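Local coordinates for hypothetical nigD-like protein (Bacteroides caccae, PDB 3QWN), which probably acts as a NigD-like immunity protein, an antitoxin, although its precise function is not established, at residues N176-Y188 and E198-D212. Numbering follows the deposited sequence.
Sequences NPGQKITIKFKYY and ESGKYCNPGFEYVPD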
loop_
_atom_site.group_PDB
_atom_site.type_symbol
_atom_site.label_atom_id
_atom_site.label_comp_id
_atom_site.label_asym_id
_atom_site.label_seq_id
_atom_site.Cartn_x
_atom_site.Cartn_y
_atom_site.Cartn_z
ATOM N N ASN A 176 -0.525 -16.131 20.505
ATOM C CA ASN A 176 -0.261 -14.944 21.325
ATOM C C ASN A 176 -1.311 -13.860 20.981
ATOM O O ASN A 176 -0.977 -12.858 20.334
ATOM C CB ASN A 176 1.174 -14.453 21.113
ATOM C CG ASN A 176 1.658 -13.493 22.166
ATOM O OD1 ASN A 176 1.392 -12.290 22.117
ATOM N ND2 ASN A 176 2.408 -14.004 23.127
ATOM N N PRO A 177 -2.604 -14.059 21.354
ATOM C CA PRO A 177 -3.632 -13.072 20.973
ATOM C C PRO A 177 -3.688 -11.848 21.886
ATOM O O PRO A 177 -3.359 -11.937 23.078
ATOM C CB PRO A 177 -4.933 -13.869 21.043
ATOM C CG PRO A 177 -4.674 -14.929 22.057
ATOM C CD PRO A 177 -3.195 -15.195 22.098
ATOM N N GLY A 178 -4.130 -10.723 21.309
ATOM C CA GLY A 178 -4.258 -9.444 22.003
ATOM C C GLY A 178 -2.975 -8.632 22.057
ATOM O O GLY A 178 -2.922 -7.588 22.718
ATOM N N GLN A 179 -1.930 -9.123 21.356
ATOM C CA GLN A 179 -0.592 -8.548 21.222
ATOM C C GLN A 179 -0.684 -7.191 20.496
ATOM O O GLN A 179 -1.261 -7.117 19.408
ATOM C CB GLN A 179 0.284 -9.550 20.436
ATOM C CG GLN A 179 1.785 -9.261 20.381
ATOM C CD GLN A 179 2.493 -10.226 19.445
ATOM O OE1 GLN A 179 2.054 -10.492 18.308
ATOM N NE2 GLN A 179 3.617 -10.770 19.897
ATOM N N LYS A 180 -0.171 -6.121 21.143
ATOM C CA LYS A 180 -0.142 -4.756 20.609
ATOM C C LYS A 180 1.178 -4.541 19.883
ATOM O O LYS A 180 2.234 -4.574 20.521
ATOM C CB LYS A 180 -0.302 -3.695 21.725
ATOM C CG LYS A 180 -1.677 -3.533 22.327
ATOM C CD LYS A 180 -1.667 -2.450 23.395
ATOM C CE LYS A 180 -2.839 -2.558 24.337
ATOM N NZ LYS A 180 -2.703 -1.625 25.485
ATOM N N ILE A 181 1.120 -4.326 18.558
ATOM C CA ILE A 181 2.281 -4.089 17.694
ATOM C C ILE A 181 2.356 -2.589 17.362
ATOM O O ILE A 181 1.322 -1.952 17.175
ATOM C CB ILE A 181 2.187 -5.010 16.432
ATOM C CG1 ILE A 181 2.627 -6.436 16.805
ATOM C CG2 ILE A 181 3.016 -4.510 15.241
ATOM C CD1 ILE A 181 1.806 -7.484 16.250
ATOM N N THR A 182 3.576 -2.028 17.336
ATOM C CA THR A 182 3.802 -0.622 17.006
ATOM C C THR A 182 4.650 -0.541 15.736
ATOM O O THR A 182 5.808 -0.950 15.741
ATOM C CB THR A 182 4.439 0.138 18.190
ATOM O OG1 THR A 182 3.611 0.001 19.344
ATOM C CG2 THR A 182 4.633 1.624 17.890
ATOM N N ILE A 183 4.068 -0.045 14.649
ATOM C CA ILE A 183 4.817 0.094 13.403
ATOM C C ILE A 183 5.403 1.497 13.373
ATOM O O ILE A 183 4.660 2.472 13.485
ATOM C CB ILE A 183 3.972 -0.228 12.138
ATOM C CG1 ILE A 183 3.464 -1.699 12.181
ATOM C CG2 ILE A 183 4.752 0.077 10.836
ATOM C CD1 ILE A 183 2.089 -1.841 11.719
ATOM N N LYS A 184 6.732 1.589 13.242
ATOM C CA LYS A 184 7.456 2.850 13.141
ATOM C C LYS A 184 8.048 2.928 11.729
ATOM O O LYS A 184 8.993 2.208 11.403
ATOM C CB LYS A 184 8.510 2.965 14.237
ATOM C CG LYS A 184 7.897 3.107 15.618
ATOM C CD LYS A 184 8.953 3.370 16.652
ATOM C CE LYS A 184 8.384 3.381 18.048
ATOM N NZ LYS A 184 9.395 3.830 19.023
ATOM N N PHE A 185 7.436 3.756 10.882
ATOM C CA PHE A 185 7.794 3.902 9.479
ATOM C C PHE A 185 8.697 5.115 9.228
ATOM O O PHE A 185 8.363 6.236 9.603
ATOM C CB PHE A 185 6.517 3.987 8.609
ATOM C CG PHE A 185 6.762 4.226 7.139
ATOM C CD1 PHE A 185 7.202 3.194 6.312
ATOM C CD2 PHE A 185 6.553 5.482 6.578
ATOM C CE1 PHE A 185 7.433 3.424 4.957
ATOM C CE2 PHE A 185 6.774 5.706 5.212
ATOM C CZ PHE A 185 7.213 4.672 4.413
ATOM N N LYS A 186 9.839 4.866 8.561
ATOM C CA LYS A 186 10.823 5.861 8.138
ATOM C C LYS A 186 10.915 5.884 6.617
ATOM O O LYS A 186 10.641 4.876 5.958
ATOM C CB LYS A 186 12.197 5.566 8.740
ATOM C CG LYS A 186 12.375 6.069 10.166
ATOM C CD LYS A 186 13.754 5.723 10.716
ATOM C CE LYS A 186 13.813 5.811 12.221
ATOM N NZ LYS A 186 15.206 5.690 12.732
ATOM N N TYR A 187 11.303 7.027 6.055
ATOM C CA TYR A 187 11.429 7.187 4.594
ATOM C C TYR A 187 12.307 8.394 4.302
ATOM O O TYR A 187 12.331 9.345 5.100
ATOM C CB TYR A 187 10.029 7.353 3.917
ATOM C CG TYR A 187 9.326 8.661 4.250
ATOM C CD1 TYR A 187 8.768 8.879 5.510
ATOM C CD2 TYR A 187 9.235 9.687 3.311
ATOM C CE1 TYR A 187 8.151 10.092 5.828
ATOM C CE2 TYR A 187 8.637 10.910 3.626
ATOM C CZ TYR A 187 8.080 11.103 4.878
ATOM O OH TYR A 187 7.424 12.292 5.139
ATOM N N TYR A 188 13.017 8.360 3.173
ATOM C CA TYR A 188 13.851 9.483 2.763
ATOM C C TYR A 188 13.021 10.453 1.962
ATOM O O TYR A 188 12.220 10.042 1.120
ATOM C CB TYR A 188 15.086 9.014 1.991
ATOM C CG TYR A 188 16.190 8.494 2.895
ATOM C CD1 TYR A 188 16.068 7.267 3.547
ATOM C CD2 TYR A 188 17.368 9.216 3.081
ATOM C CE1 TYR A 188 17.087 6.770 4.355
ATOM C CE2 TYR A 188 18.384 8.744 3.917
ATOM C CZ TYR A 188 18.242 7.514 4.553
ATOM O OH TYR A 188 19.224 6.991 5.377
ATOM N N GLU A 198 16.468 11.262 6.111
ATOM C CA GLU A 198 15.623 10.185 6.617
ATOM C C GLU A 198 14.626 10.803 7.598
ATOM O O GLU A 198 15.048 11.398 8.600
ATOM C CB GLU A 198 16.483 9.090 7.270
ATOM C CG GLU A 198 15.720 7.836 7.671
ATOM C CD GLU A 198 16.541 6.848 8.469
ATOM O OE1 GLU A 198 16.939 7.180 9.608
ATOM O OE2 GLU A 198 16.786 5.737 7.951
ATOM N N SER A 199 13.317 10.725 7.279
ATOM C CA SER A 199 12.260 11.293 8.123
ATOM C C SER A 199 11.711 10.264 9.107
ATOM O O SER A 199 11.322 9.175 8.713
ATOM C CB SER A 199 11.124 11.863 7.277
ATOM O OG SER A 199 10.098 12.380 8.107
ATOM N N GLY A 200 11.689 10.639 10.383
ATOM C CA GLY A 200 11.133 9.826 11.455
ATOM C C GLY A 200 9.793 10.355 11.909
ATOM O O GLY A 200 9.327 10.000 12.982
ATOM N N LYS A 201 9.171 11.211 11.088
ATOM C CA LYS A 201 7.855 11.851 11.277
ATOM C C LYS A 201 6.776 10.860 11.756
ATOM O O LYS A 201 6.007 11.198 12.645
ATOM C CB LYS A 201 7.414 12.501 9.938
ATOM C CG LYS A 201 6.072 13.196 9.962
ATOM C CD LYS A 201 5.728 13.863 8.636
ATOM C CE LYS A 201 4.367 14.535 8.735
ATOM N NZ LYS A 201 4.179 15.587 7.704
ATOM N N TYR A 202 6.722 9.650 11.168
ATOM C CA TYR A 202 5.693 8.647 11.462
ATOM C C TYR A 202 6.161 7.563 12.485
ATOM O O TYR A 202 5.537 6.497 12.597
ATOM C CB TYR A 202 5.185 8.031 10.140
ATOM C CG TYR A 202 4.612 9.087 9.203
ATOM C CD1 TYR A 202 3.470 9.808 9.545
ATOM C CD2 TYR A 202 5.226 9.378 7.982
ATOM C CE1 TYR A 202 2.975 10.819 8.719
ATOM C CE2 TYR A 202 4.727 10.375 7.137
ATOM C CZ TYR A 202 3.594 11.089 7.507
ATOM O OH TYR A 202 3.080 12.076 6.681
ATOM N N CYS A 203 7.225 7.883 13.267
ATOM C CA CYS A 203 7.813 7.026 14.299
ATOM C C CYS A 203 7.373 7.454 15.686
ATOM O O CYS A 203 7.528 6.683 16.633
ATOM C CB CYS A 203 9.329 7.046 14.207
ATOM S SG CYS A 203 9.987 6.234 12.748
ATOM N N ASN A 204 6.904 8.708 15.822
ATOM C CA ASN A 204 6.510 9.257 17.106
ATOM C C ASN A 204 5.012 9.593 17.103
ATOM O O ASN A 204 4.604 10.556 16.439
ATOM C CB ASN A 204 7.376 10.476 17.446
ATOM C CG ASN A 204 8.846 10.244 17.155
ATOM O OD1 ASN A 204 9.549 9.502 17.844
ATOM N ND2 ASN A 204 9.323 10.800 16.064
ATOM N N PRO A 205 4.162 8.767 17.781
ATOM C CA PRO A 205 4.498 7.566 18.588
ATOM C C PRO A 205 4.575 6.256 17.780
ATOM O O PRO A 205 4.954 5.227 18.325
ATOM C CB PRO A 205 3.328 7.501 19.570
ATOM C CG PRO A 205 2.146 7.986 18.753
ATOM C CD PRO A 205 2.705 9.036 17.804
ATOM N N GLY A 206 4.221 6.313 16.503
ATOM C CA GLY A 206 4.162 5.170 15.601
ATOM C C GLY A 206 2.727 4.715 15.437
ATOM O O GLY A 206 1.837 5.254 16.091
ATOM N N PHE A 207 2.476 3.707 14.590
ATOM C CA PHE A 207 1.116 3.195 14.363
ATOM C C PHE A 207 0.872 1.962 15.245
ATOM O O PHE A 207 1.519 0.927 15.067
ATOM C CB PHE A 207 0.861 2.877 12.871
ATOM C CG PHE A 207 1.246 3.958 11.878
ATOM C CD1 PHE A 207 0.352 4.957 11.527
ATOM C CD2 PHE A 207 2.487 3.943 11.254
ATOM C CE1 PHE A 207 0.709 5.943 10.597
ATOM C CE2 PHE A 207 2.847 4.944 10.350
ATOM C CZ PHE A 207 1.959 5.938 10.031
ATOM N N GLU A 208 -0.026 2.093 16.232
ATOM C CA GLU A 208 -0.348 1.006 17.158
ATOM C C GLU A 208 -1.577 0.252 16.694
ATOM O O GLU A 208 -2.577 0.851 16.291
ATOM C CB GLU A 208 -0.552 1.533 18.569
ATOM C CG GLU A 208 -0.090 0.553 19.628
ATOM C CD GLU A 208 -0.357 1.001 21.048
ATOM O OE1 GLU A 208 0.334 1.932 21.518
ATOM O OE2 GLU A 208 -1.267 0.427 21.687
ATOM N N TYR A 209 -1.496 -1.068 16.731
ATOM C CA TYR A 209 -2.603 -1.911 16.301
ATOM C C TYR A 209 -2.507 -3.311 16.934
ATOM O O TYR A 209 -1.417 -3.762 17.308
ATOM C CB TYR A 209 -2.661 -1.969 14.761
ATOM C CG TYR A 209 -1.980 -3.148 14.115
ATOM C CD1 TYR A 209 -0.595 -3.246 14.080
ATOM C CD2 TYR A 209 -2.717 -4.118 13.447
ATOM C CE1 TYR A 209 0.038 -4.332 13.473
ATOM C CE2 TYR A 209 -2.097 -5.194 12.815
ATOM C CZ TYR A 209 -0.719 -5.311 12.845
ATOM O OH TYR A 209 -0.121 -6.398 12.239
ATOM N N VAL A 210 -3.665 -3.968 17.082
ATOM C CA VAL A 210 -3.777 -5.318 17.626
ATOM C C VAL A 210 -4.243 -6.222 16.472
ATOM O O VAL A 210 -5.401 -6.104 16.054
ATOM C CB VAL A 210 -4.709 -5.383 18.864
ATOM C CG1 VAL A 210 -4.846 -6.813 19.372
ATOM C CG2 VAL A 210 -4.210 -4.473 19.979
ATOM N N PRO A 211 -3.358 -7.083 15.902
ATOM C CA PRO A 211 -3.788 -7.923 14.764
ATOM C C PRO A 211 -4.774 -9.034 15.181
ATOM O O PRO A 211 -4.375 -10.188 15.388
ATOM C CB PRO A 211 -2.471 -8.482 14.205
ATOM C CG PRO A 211 -1.523 -8.432 15.336
ATOM C CD PRO A 211 -1.938 -7.314 16.247
ATOM N N ASP A 212 -6.073 -8.674 15.303
ATOM C CA ASP A 212 -7.160 -9.592 15.679
ATOM C C ASP A 212 -8.479 -9.181 15.000
ATOM O O ASP A 212 -8.503 -8.281 14.156
ATOM C CB ASP A 212 -7.344 -9.661 17.220
ATOM C CG ASP A 212 -6.280 -10.423 18.013
ATOM O OD1 ASP A 212 -5.869 -11.516 17.568
ATOM O OD2 ASP A 212 -5.941 -9.978 19.128
HETATM O O HOH W 1 9.771 6.459 18.593
HETATM O O HOH W 2 8.491 8.652 9.114
#
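Ser-199 O takes two donors: a bridging water at 2.9 Å and, weakly, Tyr-187 N at 3.4 Å. The same water accepts from Tyr-202 N, spanning the point where the later strand leaves the ladder; its approach to Phe-185 O is very short and therefore doubtful. That detour begins with a type I turn, Gly-200 to Cys-203, and includes the cis peptide before Pro-205. Direct pairing then resumes: Phe-207 N meets Ile-183 O at 2.7 Å with an N-H...O angle of 171°, and Ile-181 and Tyr-209 exchange both their backbone bonds.

Alternation puts Ile-181, Ile-183, Phe-185 and Tyr-187 on one face. Tyr-209 turns its CE1 to Ile-181 CG2 at 3.5 Å and to Ile-183 CD1. CG of Tyr-187 sits between its backbone N and carbonyl carbon, which lays the ring against Ser-199, whose CB is over one face, while Tyr-187 CE1 reaches the edge of Tyr-202, 3.7 Å from CE2. On the opposite face of the sheet, Glu-198 CB lies over the Tyr-188 ring, 3.8 Å from its centroid.

Leu-112 and Met-114 of strand 111-120 touch the Ile-183, Phe-185 and Phe-207 face. Strand 181-188 runs at 152° to 198-200 and 157° to 206-209, hence antiparallel to both; these successive strands form a beta hairpin with an interrupted edge strand, consistent with the NigD-like C-terminal beta sandwich.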